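Local coordinates for alpha-1,2-Mannosidase (PDB 1HCU), which probably trims alpha-1,2-linked mannose residues from high-mannose N-glycans, as a calcium-dependent glycosyl hydrolase of family 47, at residues 209-222 and 268-280. Sequence-based numbering, arbitrary orientation.
Sequences LNPKGSPEAWPGLI and RWVLGADSTIGHL
Trp218 and His279 meet face to face: the imidazole lies over the five-membered ring of the indole with centroids 3.6 Å apart and planes only 8° from parallel. His279 CB continues the overlap, sitting 3.7 Å from the centroid of the Trp218 six-membered ring, a CH-pi contact nearly on the ring normal. One helical turn back, Ser275 OG donates to Pro219 O at 2.7 Å, in the carbonyl plane and on a lone pair; chi1 of -75° sets OG beside its own backbone N, where it meets this oxygen. Leu221 CD1 packs 3.7 Å from Ser275 CB and meets Leu280 CD1 tip to tip.

At the other end, Arg268 NH2 forms a bent salt bridge (3.1 Å, 138°) with Glu216 OE1, met from above the carboxylate plane. The Arg268 chain, bent at chi2 and chi3, brings one guanidinium face over Leu209 O, without a hydrogen bond, while Leu271 CD1 lies over the opposite face. Gly220 N, in the type II turn Trp218-Leu221, reaches Glu216 OE1 from the carboxylate's other face (3.0 Å). Gly220 CA comes within 4.2 Å of Gly272 CA, and a water bridges Gly220 O to Arg268 O.

The loop thus packs on helix 263-280 of the family 47 (alpha/alpha)7 barrel; Leu209 and Leu221 also touch Leu251 and Tyr248 of helix 245-257. The carboxylate charge would strengthen the Gly220 N-H bond while pairing with Arg268, so one oxygen probably ties turn to helix.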
ATOM      1  N   LEU A 209      -0.591  14.298 -15.041  1.00 13.64           N
ATOM      2  CA  LEU A 209      -1.811  14.044 -15.802  1.00 15.49           C
ATOM      3  C   LEU A 209      -1.694  14.432 -17.277  1.00 16.87           C
ATOM      4  O   LEU A 209      -2.360  13.849 -18.132  1.00 17.41           O
ATOM      5  CB  LEU A 209      -2.993  14.763 -15.148  1.00 12.78           C
ATOM      6  CG  LEU A 209      -3.193  14.416 -13.663  1.00 14.37           C
ATOM      7  CD1 LEU A 209      -4.434  15.139 -13.142  1.00 13.37           C
ATOM      8  CD2 LEU A 209      -3.320  12.892 -13.475  1.00  9.65           C
ATOM      9  N   ASN A 210      -0.863  15.426 -17.569  1.00 18.07           N
ATOM     10  CA  ASN A 210      -0.624  15.864 -18.950  1.00 19.62           C
ATOM     11  C   ASN A 210       0.899  15.870 -19.088  1.00 18.97           C
ATOM     12  O   ASN A 210       1.540  16.921 -19.119  1.00 18.32           O
ATOM     13  CB  ASN A 210      -1.181  17.269 -19.196  1.00 19.95           C
ATOM     14  CG  ASN A 210      -1.137  17.668 -20.668  1.00 23.69           C
ATOM     15  OD1 ASN A 210      -0.584  16.951 -21.511  1.00 24.45           O
ATOM     16  ND2 ASN A 210      -1.717  18.821 -20.984  1.00 26.99           N
ATOM     17  N   PRO A 211       1.492  14.675 -19.160  1.00 19.80           N
ATOM     18  CA  PRO A 211       2.935  14.464 -19.278  1.00 19.67           C
ATOM     19  C   PRO A 211       3.616  15.185 -20.424  1.00 20.10           C
ATOM     20  O   PRO A 211       3.245  15.025 -21.587  1.00 21.52           O
ATOM     21  CB  PRO A 211       3.047  12.946 -19.393  1.00 20.27           C
ATOM     22  CG  PRO A 211       1.779  12.571 -20.085  1.00 19.14           C
ATOM     23  CD  PRO A 211       0.763  13.410 -19.357  1.00 18.17           C
ATOM     24  N   LYS A 212       4.614  15.991 -20.080  1.00 21.02           N
ATOM     25  CA  LYS A 212       5.385  16.728 -21.070  1.00 22.63           C
ATOM     26  C   LYS A 212       6.845  16.338 -20.900  1.00 22.34           C
ATOM     27  O   LYS A 212       7.326  16.167 -19.776  1.00 22.41           O
ATOM     28  CB  LYS A 212       5.192  18.234 -20.888  1.00 24.81           C
ATOM     29  CG  LYS A 212       3.741  18.677 -21.042  1.00 28.91           C
ATOM     30  CD  LYS A 212       3.606  20.188 -20.996  1.00 32.83           C
ATOM     31  CE  LYS A 212       2.150  20.612 -21.101  1.00 33.87           C
ATOM     32  NZ  LYS A 212       1.521  20.075 -22.338  1.00 35.47           N
ATOM     33  N   GLY A 213       7.535  16.182 -22.026  1.00 22.86           N
ATOM     34  CA  GLY A 213       8.932  15.782 -22.018  1.00 22.24           C
ATOM     35  C   GLY A 213       9.053  14.471 -22.777  1.00 24.18           C
ATOM     36  O   GLY A 213       8.709  14.395 -23.956  1.00 27.10           O
ATOM     37  N   SER A 214       9.528  13.426 -22.112  1.00 24.42           N
ATOM     38  CA  SER A 214       9.660  12.129 -22.763  1.00 24.28           C
ATOM     39  C   SER A 214       8.285  11.624 -23.195  1.00 23.78           C
ATOM     40  O   SER A 214       7.303  11.782 -22.468  1.00 25.56           O
ATOM     41  CB  SER A 214      10.301  11.125 -21.809  1.00 24.65           C
ATOM     42  OG  SER A 214      11.572  11.585 -21.385  1.00 29.61           O
ATOM     43  N   PRO A 215       8.191  11.019 -24.394  1.00 21.33           N
ATOM     44  CA  PRO A 215       6.910  10.498 -24.893  1.00 18.61           C
ATOM     45  C   PRO A 215       6.428   9.335 -24.035  1.00 18.58           C
ATOM     46  O   PRO A 215       7.237   8.612 -23.447  1.00 19.29           O
ATOM     47  CB  PRO A 215       7.249  10.061 -26.313  1.00 18.16           C
ATOM     48  CG  PRO A 215       8.662   9.590 -26.172  1.00 21.00           C
ATOM     49  CD  PRO A 215       9.290  10.681 -25.315  1.00 19.82           C
ATOM     50  N   GLU A 216       5.115   9.159 -23.945  1.00 16.62           N
ATOM     51  CA  GLU A 216       4.566   8.067 -23.149  1.00 16.30           C
ATOM     52  C   GLU A 216       4.860   6.754 -23.854  1.00 14.72           C
ATOM     53  O   GLU A 216       4.727   6.666 -25.067  1.00 16.00           O
ATOM     54  CB  GLU A 216       3.058   8.235 -22.994  1.00 14.69           C
ATOM     55  CG  GLU A 216       2.667   9.575 -22.426  1.00 16.29           C
ATOM     56  CD  GLU A 216       1.177   9.803 -22.458  1.00 14.54           C
ATOM     57  OE1 GLU A 216       0.459   9.246 -21.607  1.00 11.57           O
ATOM     58  OE2 GLU A 216       0.726  10.541 -23.355  1.00 18.01           O
ATOM     59  N   ALA A 217       5.267   5.739 -23.101  1.00 13.98           N
ATOM     60  CA  ALA A 217       5.557   4.444 -23.705  1.00 13.73           C
ATOM     61  C   ALA A 217       4.297   4.029 -24.437  1.00 14.50           C
ATOM     62  O   ALA A 217       4.342   3.540 -25.566  1.00 15.79           O
ATOM     63  CB  ALA A 217       5.898   3.431 -22.638  1.00 12.51           C
ATOM     64  N   TRP A 218       3.171   4.240 -23.765  1.00 13.54           N
ATOM     65  CA  TRP A 218       1.852   3.927 -24.292  1.00 12.63           C
ATOM     66  C   TRP A 218       0.906   4.915 -23.633  1.00 10.34           C
ATOM     67  O   TRP A 218       1.202   5.446 -22.570  1.00  9.79           O
ATOM     68  CB  TRP A 218       1.451   2.489 -23.940  1.00 12.73           C
ATOM     69  CG  TRP A 218       1.998   1.457 -24.888  1.00 12.36           C
ATOM     70  CD1 TRP A 218       1.633   1.263 -26.192  1.00 13.00           C
ATOM     71  CD2 TRP A 218       3.023   0.496 -24.611  1.00 12.12           C
ATOM     72  NE1 TRP A 218       2.372   0.243 -26.744  1.00 10.15           N
ATOM     73  CE2 TRP A 218       3.232  -0.246 -25.798  1.00 10.67           C
ATOM     74  CE3 TRP A 218       3.790   0.189 -23.475  1.00 12.81           C
ATOM     75  CZ2 TRP A 218       4.175  -1.276 -25.881  1.00  9.33           C
ATOM     76  CZ3 TRP A 218       4.728  -0.835 -23.559  1.00 10.16           C
ATOM     77  CH2 TRP A 218       4.911  -1.553 -24.755  1.00  9.77           C
ATOM     78  N   PRO A 219      -0.244   5.177 -24.260  1.00 11.66           N
ATOM     79  CA  PRO A 219      -1.207   6.124 -23.687  1.00  9.90           C
ATOM     80  C   PRO A 219      -1.478   5.817 -22.212  1.00 10.87           C
ATOM     81  O   PRO A 219      -1.891   4.711 -21.865  1.00 11.91           O
ATOM     82  CB  PRO A 219      -2.440   5.930 -24.570  1.00 10.17           C
ATOM     83  CG  PRO A 219      -1.845   5.536 -25.905  1.00 11.00           C
ATOM     84  CD  PRO A 219      -0.768   4.556 -25.491  1.00 10.07           C
ATOM     85  N   GLY A 220      -1.229   6.791 -21.345  1.00 10.17           N
ATOM     86  CA  GLY A 220      -1.464   6.580 -19.926  1.00 10.21           C
ATOM     87  C   GLY A 220      -0.273   6.021 -19.160  1.00  9.01           C
ATOM     88  O   GLY A 220      -0.209   6.155 -17.940  1.00  8.00           O
ATOM     89  N   LEU A 221       0.663   5.393 -19.867  1.00  7.56           N
ATOM     90  CA  LEU A 221       1.849   4.827 -19.233  1.00  8.50           C
ATOM     91  C   LEU A 221       3.003   5.824 -19.300  1.00  9.35           C
ATOM     92  O   LEU A 221       3.800   5.831 -20.248  1.00  9.60           O
ATOM     93  CB  LEU A 221       2.234   3.501 -19.899  1.00  5.36           C
ATOM     94  CG  LEU A 221       1.143   2.436 -19.734  1.00  9.18           C
ATOM     95  CD1 LEU A 221       1.572   1.117 -20.375  1.00  9.53           C
ATOM     96  CD2 LEU A 221       0.858   2.237 -18.244  1.00  9.07           C
ATOM     97  N   ILE A 222       3.066   6.658 -18.266  1.00  8.16           N
ATOM     98  CA  ILE A 222       4.055   7.721 -18.127  1.00  7.75           C
ATOM     99  C   ILE A 222       5.426   7.280 -17.640  1.00  6.42           C
ATOM    100  O   ILE A 222       5.638   6.116 -17.297  1.00  9.40           O
ATOM    101  CB  ILE A 222       3.520   8.819 -17.160  1.00  8.96           C
ATOM    102  CG1 ILE A 222       3.291   8.239 -15.753  1.00  8.76           C
ATOM    103  CG2 ILE A 222       2.194   9.361 -17.695  1.00  9.64           C
ATOM    104  CD1 ILE A 222       2.932   9.283 -14.685  1.00  5.71           C
ATOM    105  N   ARG A 268      -7.402   9.288 -16.893  1.00 10.69           N
ATOM    106  CA  ARG A 268      -5.982   8.949 -16.988  1.00 10.16           C
ATOM    107  C   ARG A 268      -5.736   7.500 -16.539  1.00  9.35           C
ATOM    108  O   ARG A 268      -4.820   6.832 -17.034  1.00  8.89           O
ATOM    109  CB  ARG A 268      -5.133   9.927 -16.160  1.00 10.61           C
ATOM    110  CG  ARG A 268      -5.189  11.373 -16.659  1.00 10.22           C
ATOM    111  CD  ARG A 268      -4.750  11.498 -18.123  1.00  8.18           C
ATOM    112  NE  ARG A 268      -3.399  10.997 -18.339  1.00  8.45           N
ATOM    113  CZ  ARG A 268      -2.759  11.018 -19.505  1.00  8.32           C
ATOM    114  NH1 ARG A 268      -3.346  11.518 -20.587  1.00  5.85           N
ATOM    115  NH2 ARG A 268      -1.523  10.534 -19.586  1.00  5.45           N
ATOM    116  N   TRP A 269      -6.561   7.026 -15.609  1.00  7.38           N
ATOM    117  CA  TRP A 269      -6.468   5.658 -15.100  1.00  8.46           C
ATOM    118  C   TRP A 269      -6.888   4.661 -16.191  1.00  9.47           C
ATOM    119  O   TRP A 269      -6.220   3.646 -16.416  1.00  8.72           O
ATOM    120  CB  TRP A 269      -7.399   5.479 -13.891  1.00  8.75           C
ATOM    121  CG  TRP A 269      -7.265   4.137 -13.222  1.00  8.50           C
ATOM    122  CD1 TRP A 269      -6.336   3.782 -12.294  1.00  6.70           C
ATOM    123  CD2 TRP A 269      -8.023   2.954 -13.506  1.00  6.47           C
ATOM    124  NE1 TRP A 269      -6.455   2.450 -11.984  1.00  6.35           N
ATOM    125  CE2 TRP A 269      -7.483   1.915 -12.713  1.00  5.71           C
ATOM    126  CE3 TRP A 269      -9.101   2.670 -14.354  1.00  6.38           C
ATOM    127  CZ2 TRP A 269      -7.983   0.604 -12.743  1.00  3.49           C
ATOM    128  CZ3 TRP A 269      -9.600   1.360 -14.382  1.00  6.13           C
ATOM    129  CH2 TRP A 269      -9.037   0.348 -13.581  1.00  2.76           C
ATOM    130  N   VAL A 270      -7.999   4.967 -16.862  1.00  7.56           N
ATOM    131  CA  VAL A 270      -8.525   4.109 -17.915  1.00  7.52           C
ATOM    132  C   VAL A 270      -7.505   3.884 -19.024  1.00  9.11           C
ATOM    133  O   VAL A 270      -7.392   2.773 -19.542  1.00  8.56           O
ATOM    134  CB  VAL A 270      -9.844   4.682 -18.526  1.00  8.83           C
ATOM    135  CG1 VAL A 270     -10.282   3.842 -19.723  1.00  6.30           C
ATOM    136  CG2 VAL A 270     -10.960   4.665 -17.466  1.00  5.59           C
ATOM    137  N   LEU A 271      -6.767   4.933 -19.382  1.00  9.69           N
ATOM    138  CA  LEU A 271      -5.741   4.820 -20.417  1.00  8.74           C
ATOM    139  C   LEU A 271      -4.669   3.877 -19.888  1.00  7.95           C
ATOM    140  O   LEU A 271      -4.244   2.948 -20.567  1.00  6.04           O
ATOM    141  CB  LEU A 271      -5.106   6.185 -20.703  1.00 11.16           C
ATOM    142  CG  LEU A 271      -5.813   7.185 -21.614  1.00 13.42           C
ATOM    143  CD1 LEU A 271      -5.078   8.511 -21.549  1.00 12.45           C
ATOM    144  CD2 LEU A 271      -5.843   6.665 -23.047  1.00 12.76           C
ATOM    145  N   GLY A 272      -4.224   4.145 -18.664  1.00  8.98           N
ATOM    146  CA  GLY A 272      -3.222   3.302 -18.045  1.00  8.55           C
ATOM    147  C   GLY A 272      -3.709   1.862 -18.032  1.00  7.92           C
ATOM    148  O   GLY A 272      -3.046   0.981 -18.575  1.00  6.58           O
ATOM    149  N   ALA A 273      -4.879   1.644 -17.435  1.00  6.73           N
ATOM    150  CA  ALA A 273      -5.471   0.317 -17.327  1.00  9.15           C
ATOM    151  C   ALA A 273      -5.554  -0.429 -18.653  1.00 10.25           C
ATOM    152  O   ALA A 273      -5.131  -1.588 -18.756  1.00 10.51           O
ATOM    153  CB  ALA A 273      -6.872   0.413 -16.707  1.00  9.47           C
ATOM    154  N   ASP A 274      -6.108   0.235 -19.660  1.00 10.03           N
ATOM    155  CA  ASP A 274      -6.255  -0.365 -20.974  1.00 11.17           C
ATOM    156  C   ASP A 274      -4.893  -0.654 -21.593  1.00 11.43           C
ATOM    157  O   ASP A 274      -4.703  -1.687 -22.235  1.00 12.09           O
ATOM    158  CB  ASP A 274      -7.087   0.548 -21.882  1.00 11.87           C
ATOM    159  CG  ASP A 274      -8.543   0.635 -21.444  1.00 14.86           C
ATOM    160  OD1 ASP A 274      -9.008  -0.289 -20.741  1.00 16.81           O
ATOM    161  OD2 ASP A 274      -9.234   1.611 -21.810  1.00 15.16           O
ATOM    162  N   SER A 275      -3.939   0.246 -21.383  1.00 10.87           N
ATOM    163  CA  SER A 275      -2.605   0.038 -21.922  1.00 11.54           C
ATOM    164  C   SER A 275      -1.838  -1.095 -21.233  1.00 10.80           C
ATOM    165  O   SER A 275      -1.091  -1.805 -21.896  1.00 12.61           O
ATOM    166  CB  SER A 275      -1.779   1.332 -21.856  1.00  9.36           C
ATOM    167  OG  SER A 275      -2.184   2.235 -22.857  1.00  7.31           O
ATOM    168  N   THR A 276      -2.001  -1.281 -19.926  1.00  9.82           N
ATOM    169  CA  THR A 276      -1.258  -2.365 -19.287  1.00 11.46           C
ATOM    170  C   THR A 276      -1.893  -3.704 -19.646  1.00 11.64           C
ATOM    171  O   THR A 276      -1.216  -4.725 -19.706  1.00 12.83           O
ATOM    172  CB  THR A 276      -1.168  -2.209 -17.742  1.00 11.37           C
ATOM    173  OG1 THR A 276      -2.243  -2.905 -17.105  1.00 17.44           O
ATOM    174  CG2 THR A 276      -1.205  -0.749 -17.363  1.00  8.74           C
ATOM    175  N   ILE A 277      -3.192  -3.687 -19.912  1.00 11.09           N
ATOM    176  CA  ILE A 277      -3.895  -4.897 -20.288  1.00 11.33           C
ATOM    177  C   ILE A 277      -3.491  -5.350 -21.686  1.00 12.30           C
ATOM    178  O   ILE A 277      -3.308  -6.543 -21.926  1.00 14.54           O
ATOM    179  CB  ILE A 277      -5.425  -4.694 -20.249  1.00 12.91           C
ATOM    180  CG1 ILE A 277      -5.894  -4.587 -18.797  1.00 13.73           C
ATOM    181  CG2 ILE A 277      -6.133  -5.865 -20.931  1.00 10.17           C
ATOM    182  CD1 ILE A 277      -7.387  -4.403 -18.652  1.00 15.76           C
ATOM    183  N   GLY A 278      -3.336  -4.402 -22.606  1.00 12.20           N
ATOM    184  CA  GLY A 278      -2.961  -4.764 -23.962  1.00 11.72           C
ATOM    185  C   GLY A 278      -1.464  -4.865 -24.215  1.00 12.97           C
ATOM    186  O   GLY A 278      -1.046  -5.434 -25.220  1.00 14.66           O
ATOM    187  N   HIS A 279      -0.647  -4.350 -23.301  1.00 11.88           N
ATOM    188  CA  HIS A 279       0.798  -4.363 -23.518  1.00 10.81           C
ATOM    189  C   HIS A 279       1.678  -4.882 -22.374  1.00 10.16           C
ATOM    190  O   HIS A 279       2.770  -5.379 -22.620  1.00 10.36           O
ATOM    191  CB  HIS A 279       1.253  -2.951 -23.888  1.00 12.10           C
ATOM    192  CG  HIS A 279       0.479  -2.341 -25.016  1.00 14.37           C
ATOM    193  ND1 HIS A 279       0.582  -2.781 -26.318  1.00 15.95           N
ATOM    194  CD2 HIS A 279      -0.409  -1.317 -25.037  1.00 13.22           C
ATOM    195  CE1 HIS A 279      -0.207  -2.055 -27.091  1.00 14.66           C
ATOM    196  NE2 HIS A 279      -0.819  -1.160 -26.337  1.00 13.77           N
ATOM    197  N   LEU A 280       1.214  -4.762 -21.133  1.00 10.13           N
ATOM    198  CA  LEU A 280       2.002  -5.209 -19.985  1.00 11.02           C
ATOM    199  C   LEU A 280       1.635  -6.620 -19.520  1.00 13.48           C
ATOM    200  O   LEU A 280       2.429  -7.273 -18.836  1.00 13.97           O
ATOM    201  CB  LEU A 280       1.855  -4.222 -18.819  1.00 10.72           C
ATOM    202  CG  LEU A 280       2.341  -2.775 -19.052  1.00 10.15           C
ATOM    203  CD1 LEU A 280       2.301  -2.006 -17.738  1.00 11.12           C
ATOM    204  CD2 LEU A 280       3.760  -2.783 -19.592  1.00 10.29           C
TER
HETATM  205  O   HOH W   1      -2.034   7.438 -16.326  1.00  3.85           O